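Local coordinates for protein lipase (Acinetobacter baumannii, PDB 4OPM) that probably hydrolyses the ester bonds of lipids, as a putative lipase of the alpha/beta hydrolase superfamily, at residues 26-30 with 103-108; 127-131 with 229-233; 146-150 with 221-226; 163-167 with 208-214; 236-240 with 287-291. One frame throughout, in Å; residues are numbered along the deposited sequence. Where two conformers were deposited one is given.

Interaction 1. Residues 26-30 with 103-108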
# COMPACT_ATOMS: atom_id res chain seq x y z
N SER A 26 -18.47 -2.98 -3.08
CA SER A 26 -18.48 -1.73 -3.82
C SER A 26 -19.22 -0.67 -3.01
O SER A 26 -20.23 -0.98 -2.37
CB SER A 26 -19.13 -1.93 -5.18
OG SER A 26 -19.21 -0.73 -5.93
N LEU A 27 -18.76 0.58 -3.06
CA LEU A 27 -19.43 1.65 -2.34
C LEU A 27 -19.28 2.97 -3.09
O LEU A 27 -18.15 3.39 -3.37
CB LEU A 27 -18.87 1.76 -0.90
CG LEU A 27 -19.53 2.80 0.04
CD1 LEU A 27 -20.98 2.43 0.36
CD2 LEU A 27 -18.74 2.92 1.32
N LYS A 28 -20.41 3.62 -3.43
CA LYS A 28 -20.34 4.91 -4.10
C LYS A 28 -20.28 5.99 -3.03
O LYS A 28 -21.12 6.04 -2.12
CB LYS A 28 -21.51 5.11 -5.08
CG LYS A 28 -21.36 6.39 -5.93
CD LYS A 28 -22.52 6.59 -6.88
CE LYS A 28 -22.51 7.95 -7.53
NZ LYS A 28 -21.50 8.06 -8.62
N VAL A 29 -19.22 6.81 -3.10
CA VAL A 29 -18.96 7.92 -2.19
C VAL A 29 -18.70 9.16 -3.06
O VAL A 29 -17.65 9.24 -3.71
CB VAL A 29 -17.78 7.62 -1.21
CG1 VAL A 29 -17.64 8.72 -0.15
CG2 VAL A 29 -17.92 6.24 -0.56
N GLY A 30 -19.66 10.08 -3.10
CA GLY A 30 -19.56 11.26 -3.94
C GLY A 30 -19.44 10.84 -5.40
O GLY A 30 -20.24 10.03 -5.87
N ARG A 103 -13.17 10.14 3.38
CA ARG A 103 -14.60 10.15 3.01
C ARG A 103 -15.11 8.70 2.87
O ARG A 103 -16.23 8.41 3.30
CB ARG A 103 -14.86 10.95 1.72
CG ARG A 103 -14.46 12.43 1.76
CD ARG A 103 -15.39 13.32 2.59
NE ARG A 103 -15.13 13.24 4.03
CZ ARG A 103 -14.20 13.93 4.69
NH1 ARG A 103 -13.39 14.75 4.04
NH2 ARG A 103 -14.07 13.79 6.00
N PHE A 104 -14.28 7.82 2.29
CA PHE A 104 -14.59 6.40 2.14
C PHE A 104 -14.74 5.73 3.52
O PHE A 104 -15.71 5.02 3.74
CB PHE A 104 -13.52 5.67 1.30
CG PHE A 104 -13.62 4.16 1.41
CD1 PHE A 104 -14.59 3.46 0.71
CD2 PHE A 104 -12.75 3.45 2.24
CE1 PHE A 104 -14.70 2.07 0.84
CE2 PHE A 104 -12.85 2.06 2.35
CZ PHE A 104 -13.83 1.38 1.66
N VAL A 105 -13.78 5.96 4.45
CA VAL A 105 -13.80 5.40 5.82
C VAL A 105 -15.12 5.83 6.53
O VAL A 105 -15.77 5.00 7.17
CB VAL A 105 -12.54 5.81 6.63
CG1 VAL A 105 -12.71 5.54 8.13
CG2 VAL A 105 -11.30 5.11 6.09
N GLU A 106 -15.50 7.09 6.37
CA GLU A 106 -16.74 7.63 6.94
C GLU A 106 -17.98 6.95 6.33
O GLU A 106 -18.87 6.52 7.06
CB GLU A 106 -16.80 9.15 6.74
CG GLU A 106 -15.81 9.91 7.61
CD GLU A 106 -15.82 11.42 7.46
OE1 GLU A 106 -16.32 11.92 6.42
OE2 GLU A 106 -15.28 12.10 8.36
N ALA A 107 -18.02 6.84 4.99
CA ALA A 107 -19.16 6.23 4.28
C ALA A 107 -19.25 4.71 4.54
O ALA A 107 -20.36 4.17 4.57
CB ALA A 107 -19.04 6.49 2.79
N ALA A 108 -18.11 4.05 4.81
CA ALA A 108 -18.07 2.61 5.11
C ALA A 108 -18.48 2.35 6.57
O ALA A 108 -18.56 1.20 6.99
CB ALA A 108 -16.68 2.04 4.83

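Interaction 2. Residues 127-131 with 229-233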
# COMPACT_ATOMS: atom_id res chain seq x y z
N LEU A 127 0.57 8.13 6.30
CA LEU A 127 1.23 9.21 7.06
C LEU A 127 0.40 10.49 7.03
O LEU A 127 0.16 11.10 8.08
CB LEU A 127 2.65 9.47 6.51
CG LEU A 127 3.73 8.46 6.96
CD1 LEU A 127 4.95 8.49 6.03
CD2 LEU A 127 4.15 8.69 8.39
N LEU A 128 -0.09 10.89 5.84
CA LEU A 128 -0.91 12.09 5.71
C LEU A 128 -2.23 11.92 6.48
O LEU A 128 -2.66 12.83 7.19
CB LEU A 128 -1.16 12.41 4.23
CG LEU A 128 -1.54 13.85 3.88
CD1 LEU A 128 -0.54 14.86 4.48
CD2 LEU A 128 -1.63 14.02 2.38
N TYR A 129 -2.84 10.73 6.39
CA TYR A 129 -4.06 10.39 7.10
C TYR A 129 -3.86 10.49 8.62
O TYR A 129 -4.66 11.14 9.29
CB TYR A 129 -4.53 8.97 6.71
CG TYR A 129 -5.92 8.64 7.18
CD1 TYR A 129 -6.16 8.28 8.51
CD2 TYR A 129 -7.00 8.62 6.30
CE1 TYR A 129 -7.44 7.94 8.95
CE2 TYR A 129 -8.28 8.28 6.72
CZ TYR A 129 -8.49 7.93 8.05
OH TYR A 129 -9.76 7.60 8.48
N ALA A 130 -2.76 9.89 9.14
CA ALA A 130 -2.43 9.89 10.57
C ALA A 130 -2.19 11.30 11.12
O ALA A 130 -2.55 11.57 12.27
CB ALA A 130 -1.20 9.04 10.82
N GLY A 131 -1.62 12.16 10.29
CA GLY A 131 -1.35 13.55 10.64
C GLY A 131 -2.60 14.41 10.63
O GLY A 131 -2.78 15.25 11.51
N LEU A 229 5.08 17.46 9.16
CA LEU A 229 3.98 16.50 9.14
C LEU A 229 4.19 15.39 10.20
O LEU A 229 3.29 15.12 10.99
CB LEU A 229 3.83 15.87 7.73
CG LEU A 229 2.96 14.59 7.62
CD1 LEU A 229 1.48 14.89 7.91
CD2 LEU A 229 3.12 13.91 6.27
N THR A 230 5.37 14.73 10.19
CA THR A 230 5.65 13.60 11.09
C THR A 230 5.68 14.02 12.57
O THR A 230 5.31 13.22 13.42
CB THR A 230 6.93 12.87 10.70
OG1 THR A 230 8.02 13.79 10.67
CG2 THR A 230 6.80 12.15 9.36
N LYS A 231 6.04 15.30 12.86
CA LYS A 231 6.04 15.85 14.22
C LYS A 231 4.63 15.77 14.85
O LYS A 231 4.52 15.61 16.06
CB LYS A 231 6.54 17.31 14.19
CG LYS A 231 6.90 17.89 15.55
CD LYS A 231 7.44 19.31 15.44
CE LYS A 231 7.75 19.88 16.80
NZ LYS A 231 8.12 21.32 16.72
N THR A 232 3.58 15.87 14.03
CA THR A 232 2.18 15.86 14.48
C THR A 232 1.62 14.43 14.67
O THR A 232 0.48 14.29 15.14
CB THR A 232 1.30 16.65 13.49
OG1 THR A 232 1.14 15.92 12.27
CG2 THR A 232 1.81 18.06 13.21
N ILE A 233 2.38 13.38 14.28
CA ILE A 233 1.90 11.99 14.36
C ILE A 233 2.35 11.33 15.68
O ILE A 233 3.53 11.09 15.89
CB ILE A 233 2.38 11.17 13.12
CG1 ILE A 233 1.81 11.79 11.81
CG2 ILE A 233 1.96 9.69 13.25
CD1 ILE A 233 2.47 11.29 10.52
O HOH W 1 -1.82 15.44 14.00

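Interaction 3. Residues 146-150 with 221-226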
# COMPACT_ATOMS: atom_id res chain seq x y z
N GLY A 146 6.82 5.62 1.34
CA GLY A 146 7.30 6.83 0.69
C GLY A 146 7.35 7.96 1.71
O GLY A 146 6.92 7.81 2.86
N GLY A 147 7.83 9.10 1.25
CA GLY A 147 7.97 10.30 2.05
C GLY A 147 9.04 11.17 1.42
O GLY A 147 9.50 10.88 0.31
N ILE A 148 9.47 12.21 2.13
CA ILE A 148 10.50 13.11 1.60
C ILE A 148 11.62 13.10 2.64
O ILE A 148 11.46 13.64 3.73
CB ILE A 148 9.97 14.53 1.24
CG1 ILE A 148 8.63 14.44 0.46
CG2 ILE A 148 11.03 15.26 0.43
CD1 ILE A 148 7.92 15.80 0.11
N PHE A 149 12.73 12.44 2.29
CA PHE A 149 13.79 12.11 3.22
C PHE A 149 15.14 12.75 2.95
O PHE A 149 15.56 12.83 1.80
CB PHE A 149 13.97 10.58 3.20
CG PHE A 149 12.69 9.78 3.39
CD1 PHE A 149 12.08 9.70 4.64
CD2 PHE A 149 12.11 9.10 2.33
CE1 PHE A 149 10.90 8.96 4.82
CE2 PHE A 149 10.93 8.36 2.50
CZ PHE A 149 10.33 8.30 3.75
N ARG A 150 15.85 13.11 4.03
CA ARG A 150 17.22 13.63 3.95
C ARG A 150 18.18 12.50 3.60
O ARG A 150 19.20 12.75 2.95
CB ARG A 150 17.65 14.27 5.28
CG ARG A 150 16.90 15.55 5.60
CD ARG A 150 17.47 16.27 6.80
NE ARG A 150 16.41 16.97 7.53
CZ ARG A 150 15.92 18.16 7.18
NH1 ARG A 150 16.39 18.81 6.12
NH2 ARG A 150 14.94 18.71 7.89
N TYR A 221 7.03 20.35 -1.83
CA TYR A 221 7.40 20.03 -0.46
C TYR A 221 8.83 19.48 -0.36
O TYR A 221 9.40 18.99 -1.33
CB TYR A 221 6.37 19.06 0.16
CG TYR A 221 5.00 19.71 0.23
CD1 TYR A 221 4.74 20.73 1.13
CD2 TYR A 221 3.99 19.33 -0.65
CE1 TYR A 221 3.50 21.37 1.16
CE2 TYR A 221 2.74 19.96 -0.63
CZ TYR A 221 2.50 20.98 0.28
OH TYR A 221 1.29 21.62 0.35
N THR A 222 9.41 19.62 0.82
CA THR A 222 10.79 19.23 1.09
C THR A 222 10.90 18.28 2.29
O THR A 222 9.90 18.08 2.98
CB THR A 222 11.58 20.52 1.45
OG1 THR A 222 11.10 21.01 2.70
CG2 THR A 222 11.54 21.60 0.35
N PRO A 223 12.12 17.78 2.66
CA PRO A 223 12.23 16.99 3.90
C PRO A 223 11.83 17.82 5.13
O PRO A 223 11.30 17.27 6.08
CB PRO A 223 13.71 16.59 3.92
CG PRO A 223 14.15 16.67 2.50
CD PRO A 223 13.42 17.87 1.97
N ASP A 224 12.02 19.17 5.10
CA ASP A 224 11.56 20.07 6.17
C ASP A 224 10.03 19.97 6.34
O ASP A 224 9.55 19.85 7.46
CB ASP A 224 11.97 21.53 5.89
CG ASP A 224 13.38 21.89 6.33
OD1 ASP A 224 14.04 21.05 6.98
OD2 ASP A 224 13.81 23.03 6.03
N SER A 225 9.29 19.97 5.21
CA SER A 225 7.82 19.83 5.20
C SER A 225 7.41 18.50 5.80
O SER A 225 6.46 18.42 6.59
CB SER A 225 7.27 19.93 3.78
OG SER A 225 7.88 20.94 3.01
N PHE A 226 8.15 17.44 5.44
CA PHE A 226 7.87 16.08 5.90
C PHE A 226 8.11 15.97 7.41
O PHE A 226 7.34 15.28 8.08
CB PHE A 226 8.73 15.09 5.12
CG PHE A 226 8.36 13.65 5.39
CD1 PHE A 226 7.19 13.10 4.90
CD2 PHE A 226 9.22 12.83 6.13
CE1 PHE A 226 6.85 11.77 5.16
CE2 PHE A 226 8.89 11.50 6.38
CZ PHE A 226 7.71 10.98 5.89

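Interaction 4. Residues 163-167 with 208-214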
# COMPACT_ATOMS: atom_id res chain seq x y z
N LEU A 163 10.57 7.71 -11.91
CA LEU A 163 9.41 6.84 -11.65
C LEU A 163 8.71 6.48 -12.97
O LEU A 163 8.04 5.45 -13.04
CB LEU A 163 8.41 7.50 -10.67
CG LEU A 163 8.84 7.64 -9.20
CD1 LEU A 163 7.81 8.42 -8.42
CD2 LEU A 163 9.10 6.28 -8.54
N LYS A 164 8.89 7.30 -14.03
CA LYS A 164 8.31 7.01 -15.35
C LYS A 164 8.89 5.72 -15.96
O LYS A 164 8.19 5.07 -16.74
CB LYS A 164 8.52 8.18 -16.32
CG LYS A 164 7.67 9.39 -15.94
CD LYS A 164 8.01 10.58 -16.83
CE LYS A 164 7.21 11.80 -16.46
NZ LYS A 164 5.81 11.72 -16.96
N GLN A 165 10.14 5.34 -15.59
CA GLN A 165 10.79 4.11 -16.08
C GLN A 165 10.14 2.85 -15.49
O GLN A 165 10.36 1.75 -16.00
CB GLN A 165 12.29 4.11 -15.73
CG GLN A 165 13.08 5.28 -16.35
CD GLN A 165 14.57 5.17 -16.16
OE1 GLN A 165 15.08 4.44 -15.30
NE2 GLN A 165 15.30 5.95 -16.93
N LEU A 166 9.37 3.02 -14.41
CA LEU A 166 8.70 1.92 -13.71
C LEU A 166 7.25 1.72 -14.18
O LEU A 166 6.58 0.78 -13.71
CB LEU A 166 8.74 2.18 -12.19
CG LEU A 166 10.14 2.32 -11.55
CD1 LEU A 166 10.03 2.56 -10.07
CD2 LEU A 166 11.01 1.10 -11.84
N LEU A 167 6.78 2.57 -15.10
CA LEU A 167 5.43 2.49 -15.68
C LEU A 167 5.28 1.26 -16.56
O LEU A 167 6.17 0.98 -17.36
CB LEU A 167 5.15 3.74 -16.52
CG LEU A 167 4.39 4.89 -15.88
CD1 LEU A 167 4.99 5.34 -14.55
CD2 LEU A 167 4.30 6.05 -16.83
N GLN A 208 0.10 7.30 -15.07
CA GLN A 208 0.89 8.42 -15.57
C GLN A 208 0.45 9.72 -14.87
O GLN A 208 1.31 10.52 -14.47
CB GLN A 208 0.77 8.53 -17.10
CG GLN A 208 1.62 9.65 -17.74
CD GLN A 208 3.13 9.46 -17.65
OE1 GLN A 208 3.78 9.82 -16.67
NE2 GLN A 208 3.71 8.91 -18.70
N LYS A 209 -0.87 9.91 -14.68
CA LYS A 209 -1.42 11.10 -14.01
C LYS A 209 -0.96 11.13 -12.54
O LYS A 209 -0.55 12.19 -12.06
CB LYS A 209 -2.96 11.15 -14.11
CG LYS A 209 -3.45 11.50 -15.50
CD LYS A 209 -4.96 11.43 -15.61
CE LYS A 209 -5.44 12.01 -16.92
NZ LYS A 209 -6.92 11.93 -17.04
N LEU A 210 -1.01 9.97 -11.86
CA LEU A 210 -0.58 9.81 -10.47
C LEU A 210 0.90 10.20 -10.34
O LEU A 210 1.26 11.00 -9.47
CB LEU A 210 -0.79 8.35 -10.01
CG LEU A 210 -2.19 8.00 -9.52
CD1 LEU A 210 -2.54 6.55 -9.84
CD2 LEU A 210 -2.31 8.24 -8.03
N VAL A 211 1.75 9.67 -11.25
CA VAL A 211 3.20 9.94 -11.28
C VAL A 211 3.45 11.44 -11.51
O VAL A 211 4.25 12.04 -10.80
CB VAL A 211 3.92 9.06 -12.32
CG1 VAL A 211 5.33 9.56 -12.62
CG2 VAL A 211 3.96 7.61 -11.83
N ASP A 212 2.75 12.07 -12.48
CA ASP A 212 2.95 13.50 -12.74
C ASP A 212 2.64 14.34 -11.50
O ASP A 212 3.36 15.30 -11.21
CB ASP A 212 2.10 13.95 -13.93
CG ASP A 212 2.65 13.46 -15.26
OD1 ASP A 212 3.88 13.24 -15.35
OD2 ASP A 212 1.87 13.39 -16.23
N GLN A 213 1.58 13.96 -10.75
CA GLN A 213 1.15 14.62 -9.51
C GLN A 213 2.21 14.45 -8.42
O GLN A 213 2.47 15.37 -7.65
CB GLN A 213 -0.21 14.06 -9.04
CG GLN A 213 -1.40 14.39 -9.94
CD GLN A 213 -1.80 15.84 -9.88
OE1 GLN A 213 -2.39 16.30 -8.90
NE2 GLN A 213 -1.50 16.58 -10.93
N LEU A 214 2.83 13.24 -8.37
CA LEU A 214 3.88 12.93 -7.39
C LEU A 214 5.12 13.78 -7.65
O LEU A 214 5.71 14.32 -6.72
CB LEU A 214 4.26 11.45 -7.47
CG LEU A 214 3.55 10.51 -6.56
CD1 LEU A 214 4.02 9.09 -6.82
CD2 LEU A 214 3.82 10.88 -5.09

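Interaction 5. Residues 236-240 with 287-291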
# COMPACT_ATOMS: atom_id res chain seq x y z
N PRO A 236 1.24 4.95 17.70
CA PRO A 236 2.29 3.91 17.80
C PRO A 236 2.55 3.39 16.39
O PRO A 236 1.60 3.14 15.64
CB PRO A 236 1.69 2.86 18.73
CG PRO A 236 0.23 3.06 18.66
CD PRO A 236 -0.00 4.52 18.37
N THR A 237 3.84 3.30 15.99
CA THR A 237 4.18 2.97 14.61
C THR A 237 5.18 1.82 14.53
O THR A 237 6.17 1.77 15.26
CB THR A 237 4.73 4.24 13.90
OG1 THR A 237 3.74 5.28 13.97
CG2 THR A 237 5.11 4.01 12.44
N LEU A 238 4.90 0.90 13.59
CA LEU A 238 5.76 -0.21 13.24
C LEU A 238 6.32 0.09 11.85
O LEU A 238 5.56 0.47 10.95
CB LEU A 238 4.98 -1.54 13.27
CG LEU A 238 5.78 -2.81 12.93
CD1 LEU A 238 6.89 -3.07 13.96
CD2 LEU A 238 4.86 -4.02 12.85
N ILE A 239 7.63 -0.05 11.69
CA ILE A 239 8.31 0.20 10.41
C ILE A 239 8.94 -1.09 9.97
O ILE A 239 9.69 -1.68 10.75
CB ILE A 239 9.36 1.34 10.52
CG1 ILE A 239 8.74 2.67 11.01
CG2 ILE A 239 10.16 1.55 9.21
CD1 ILE A 239 9.75 3.60 11.72
N LEU A 240 8.70 -1.49 8.73
CA LEU A 240 9.32 -2.71 8.20
C LEU A 240 9.86 -2.41 6.80
O LEU A 240 9.21 -1.74 6.01
CB LEU A 240 8.34 -3.89 8.19
CG LEU A 240 8.93 -5.26 7.86
CD1 LEU A 240 8.24 -6.36 8.64
CD2 LEU A 240 8.85 -5.54 6.36
N GLN A 287 5.91 -10.04 12.74
CA GLN A 287 6.10 -8.76 13.42
C GLN A 287 4.78 -8.01 13.66
O GLN A 287 4.59 -7.42 14.73
CB GLN A 287 7.03 -7.85 12.59
CG GLN A 287 8.41 -8.48 12.30
CD GLN A 287 9.21 -8.81 13.55
OE1 GLN A 287 9.15 -8.11 14.58
NE2 GLN A 287 10.01 -9.87 13.46
N TYR A 288 3.90 -7.98 12.65
CA TYR A 288 2.68 -7.16 12.73
C TYR A 288 1.65 -7.66 13.76
O TYR A 288 1.09 -6.83 14.49
CB TYR A 288 2.04 -7.04 11.34
CG TYR A 288 0.97 -5.97 11.21
CD1 TYR A 288 1.05 -4.78 11.94
CD2 TYR A 288 -0.06 -6.10 10.28
CE1 TYR A 288 0.10 -3.77 11.78
CE2 TYR A 288 -1.01 -5.09 10.10
CZ TYR A 288 -0.93 -3.94 10.86
OH TYR A 288 -1.85 -2.95 10.67
N VAL A 289 1.39 -8.98 13.83
CA VAL A 289 0.40 -9.52 14.77
C VAL A 289 0.81 -9.19 16.26
O VAL A 289 -0.02 -8.62 16.96
CB VAL A 289 0.12 -11.02 14.50
CG1 VAL A 289 -0.62 -11.67 15.67
CG2 VAL A 289 -0.67 -11.19 13.20
N PRO A 290 2.05 -9.41 16.74
CA PRO A 290 2.38 -9.01 18.13
C PRO A 290 2.27 -7.49 18.35
O PRO A 290 1.86 -7.06 19.43
CB PRO A 290 3.83 -9.48 18.31
CG PRO A 290 4.01 -10.54 17.28
CD PRO A 290 3.21 -10.09 16.11
N PHE A 291 2.56 -6.68 17.31
CA PHE A 291 2.44 -5.22 17.36
C PHE A 291 0.98 -4.83 17.59
O PHE A 291 0.69 -4.06 18.52
CB PHE A 291 3.00 -4.57 16.08
CG PHE A 291 2.75 -3.08 15.98
CD1 PHE A 291 3.48 -2.17 16.75
CD2 PHE A 291 1.75 -2.58 15.14
CE1 PHE A 291 3.25 -0.79 16.65
CE2 PHE A 291 1.51 -1.20 15.06
CZ PHE A 291 2.26 -0.32 15.81

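Interaction 1. Residues 26-30 with 103-108
Leu27 and Val29 of strand 22-29 meet the last turn of helix 94-107. Both point toward the helix, and they make the strand's whole share of the contact apart from a trace. Leu27 can be followed outward. Its CB leads off the strand toward the helix without touching it. CG lies anti to the backbone N (chi1 -177°), and this carries the branch point outward. At the tip CD2 does all the touching. It rests against the backbone where the helix ends, 3.7 Å from both Ala107 C and Ala108 N. The same methyl meets Ala107 CB at 3.9 Å and, more distantly, Ala108 CB. It also approaches Phe104 CE1 at 4.2 Å, obliquely to the ring.

Val29 divides its two methyls. CG2 stays at Ala107, touching Ala107 CB at 3.5 Å. CG1 goes one turn back to the backbone of Arg103, 3.7 Å from Arg103 O. That oxygen already accepts the helical bond from Ala107 N. Ala107 CB thus lies against both strand side chains.

Of the Arg103 side chain, CB meets Val29 CG1. The chain then bends away, and NE and NH2 grip Glu106 side-on, one nitrogen to each carboxylate oxygen. NH1 pairs with Glu99. Phe104 turns its ring to Trp34 and Tyr36 of the next strand. The contact across the segments is therefore apolar, between methyls, one carbon of the Phe104 ring and helix backbone. The charges stay on the helix. Carbon packing joins strand and helix, while backbone bonds from Leu27 to Trp34 tie the strand to the sheet.

Interaction 2. Residues 127-131 with 229-233
Ile233 and Leu229 press against one face of helix 121-132, and Ile233 makes the tightest part. Its CD1 sits 3.4 Å from Leu127 O, an oxygen engaged in the helical bond from Gly131 N. The same methyl meets Leu127 CD2 at 3.8 Å, where the two side chains cross at about a right angle. CG1 lies anti to the carbonyl carbon (chi1 -61°) and passes over the backbone at Gly131 N. CG2 covers Ala130 CB at 4.0 Å. Three carbons of one isoleucine thus cover three residues of the helix. Leu127 and Ala130 continue this packing onto strand 137-143, and Ile233 also touches Leu260.

Leu229 packs less closely. Its CD1 reaches Leu128 CD1 at 4.0 Å. It lies 4.2 Å from Gly131 CA, directly against the bare backbone of the glycine.

The outer side is polar and wetter. Thr232 OG1 only brushes Gly131 CA. It turns back to its own chain and bonds Leu229 O at 2.6 Å, with the hydroxyl in the carbonyl plane. Leu229 O also takes Thr232 N, so one oxygen receives two donors. A water bridges the segments, donating to Gly131 O at 2.7 Å and to Thr232 O at 2.8 Å.

This is a helix following a sheet strand, met by helix 223-231 and the turn leading to the next strand. Such packing is in keeping with the alpha/beta hydrolase fold, where helix 121-132 follows the probable nucleophile elbow at Ser120.

Interaction 3. Residues 146-150 with 221-226
Asp224 OD1 takes both terminal nitrogens of Arg150. NH2 makes the strong bond, 2.7 Å to OD1 and nearly straight at 172°. NH1 adds a weak one to the same oxygen. OD1 lies in the guanidinium plane, and NH2 meets it nearly along its C-O axis. Only OD1 is engaged across the contact, and the two planes are 65° apart, unlike a coplanar two-oxygen pairing. One face of the guanidinium lies over Pro223 CB. That atom also touches Arg150 CG at 3.8 Å, and Arg150 N bonds Glu255.

Ile148 fills the middle of the contact. CG2 lies 3.5 Å from Thr222 C, and CD1 reaches Tyr221 CB at 3.6 Å. Its carbonyl O receives a CA-H contact from Pro223 CA.

Phe226 closes the inner side. CG lies anti to its backbone N (chi1 -172°), which lays one ring face against Ile148 N and Gly147. Gly147 CA approaches Phe226 CE1 at 3.6 Å. Phe149 CE1 meets Phe226 CE2 at 3.6 Å, and Phe149 goes on to helix 251-259.

Thr222 holds the N-cap position, and its N bonds Ser225 OG. The loop after strand 137-143 thus packs on the start of helix 223-231. Gly146 bonds Ser120 through the backbone, placing this loop beside the probable nucleophile elbow of an alpha/beta hydrolase.

Interaction 4. Residues 163-167 with 208-214
Lys164 NZ reaches across to Gln208 and Asp212, one turn apart on helix 190-220. This belongs to the helical insertion between strands 137-143 and 237-242 of the alpha/beta hydrolase fold, where many relatives carry a cap or lid. NZ donates to Gln208 OE1 at 2.8 Å and to Asp212 OD1 at 2.9 Å. The second bond is a salt bridge. It meets OD1 on the syn side, 17° out of the carboxylate plane. The amide oxygen is met differently, with the ammonium well above its carbonyl plane. A carboxylate and an amide oxygen both accept from NZ; the carboxylate would probably favour the charged ammonium.

Under this polar clamp lies an apolar layer centred on Val211, which is buried and points toward the other segment. Its CG1 meets Lys164 CG at 4.1 Å and Leu163 CB at a similar distance. Farther along, Leu163 CD1 and Leu214 CD1 touch at 4.2 Å, their side chains crossing at about a right angle. Leu167 was modelled in two conformers. In the one given, its CD1 meets Val211 CG2 at 3.7 Å and its CD2 lies 3.5 Å from Gln208 NE2.

The next shell sets these groups in place. A short 3-10 segment, with Leu166 N bonded to Leu163 O, carries Leu163 and Lys164. Tyr156 packs on Leu163, Leu53 on Val211 and Val94 on Leu214. Bound polyethylene glycol chains, probably from the crystallisation liquor, approach Leu163 and Leu167. The lysine chain runs extended and bends only at its last torsion (chi4 -77°), which turns NZ toward Gln208 OE1 and Asp212 OD1.

Interaction 5. Residues 236-240 with 287-291
A strand of the central sheet is covered here by the C-terminal helix, as in the alpha/beta hydrolase fold. Strand 237-242 and helix 281-298 run almost antiparallel, at 174°, with local axes 10.0 Å apart. Leu238 and Phe291 carry the contact. Leu238 CB sits over the centre of the Phe291 ring, 3.6 Å from its centroid and 2° off the normal. This is a CH-pi contact of nearly ideal direction. The leucine points to the helix while the ring lies back over the strand.

Leu238 CD2 goes past the ring to the helix itself. It meets Phe291 CB and Tyr288 CA, each at 3.8 Å, and Tyr288 CD1 at 4.0 Å. Phe291 CG is anti to its backbone N (chi1 172°), and the ring reaches back along the strand. There CZ comes 3.5 Å from Pro236 O, which lies at the ring edge. Pro236 CB is a more distant neighbour of CZ.

At the other end Leu240 CD1 touches Gln287 CG at 4.2 Å. The helix is kinked at Pro290, where proline cannot donate a backbone bond to the preceding turn, and the bond from Phe291 N to Gln287 O is weak.

Strand 137-143 lies next to this strand in the sheet; its Phe141 stacks on Tyr288 and touches Leu238. Strand 267-269 lies on the other flank and meets Leu240 and Gln287 through Val267.

Interaction 1 comes first along the chain. Interactions 4, 3 and 2 are nested, each inside the next, and interaction 5 follows. Interactions 1 and 5 reach the same eight-stranded sheet, with centres 27 Å apart. Interactions 2 and 3 share helix 223-231. Their centres are 12 Å apart, and Leu127 CD1 touches Phe226 CZ at 3.7 Å. Interaction 1 touches interaction 2 through Val105 and Tyr129. Interaction 4 comes within about 7 Å of interaction 3, nearest atoms. Interactions 1, 2 and 5 join elements in the sheet region, interaction 3 joins a loop to helix 223-231, and interaction 4 holds the insertion together, around a core with a probable catalytic triad.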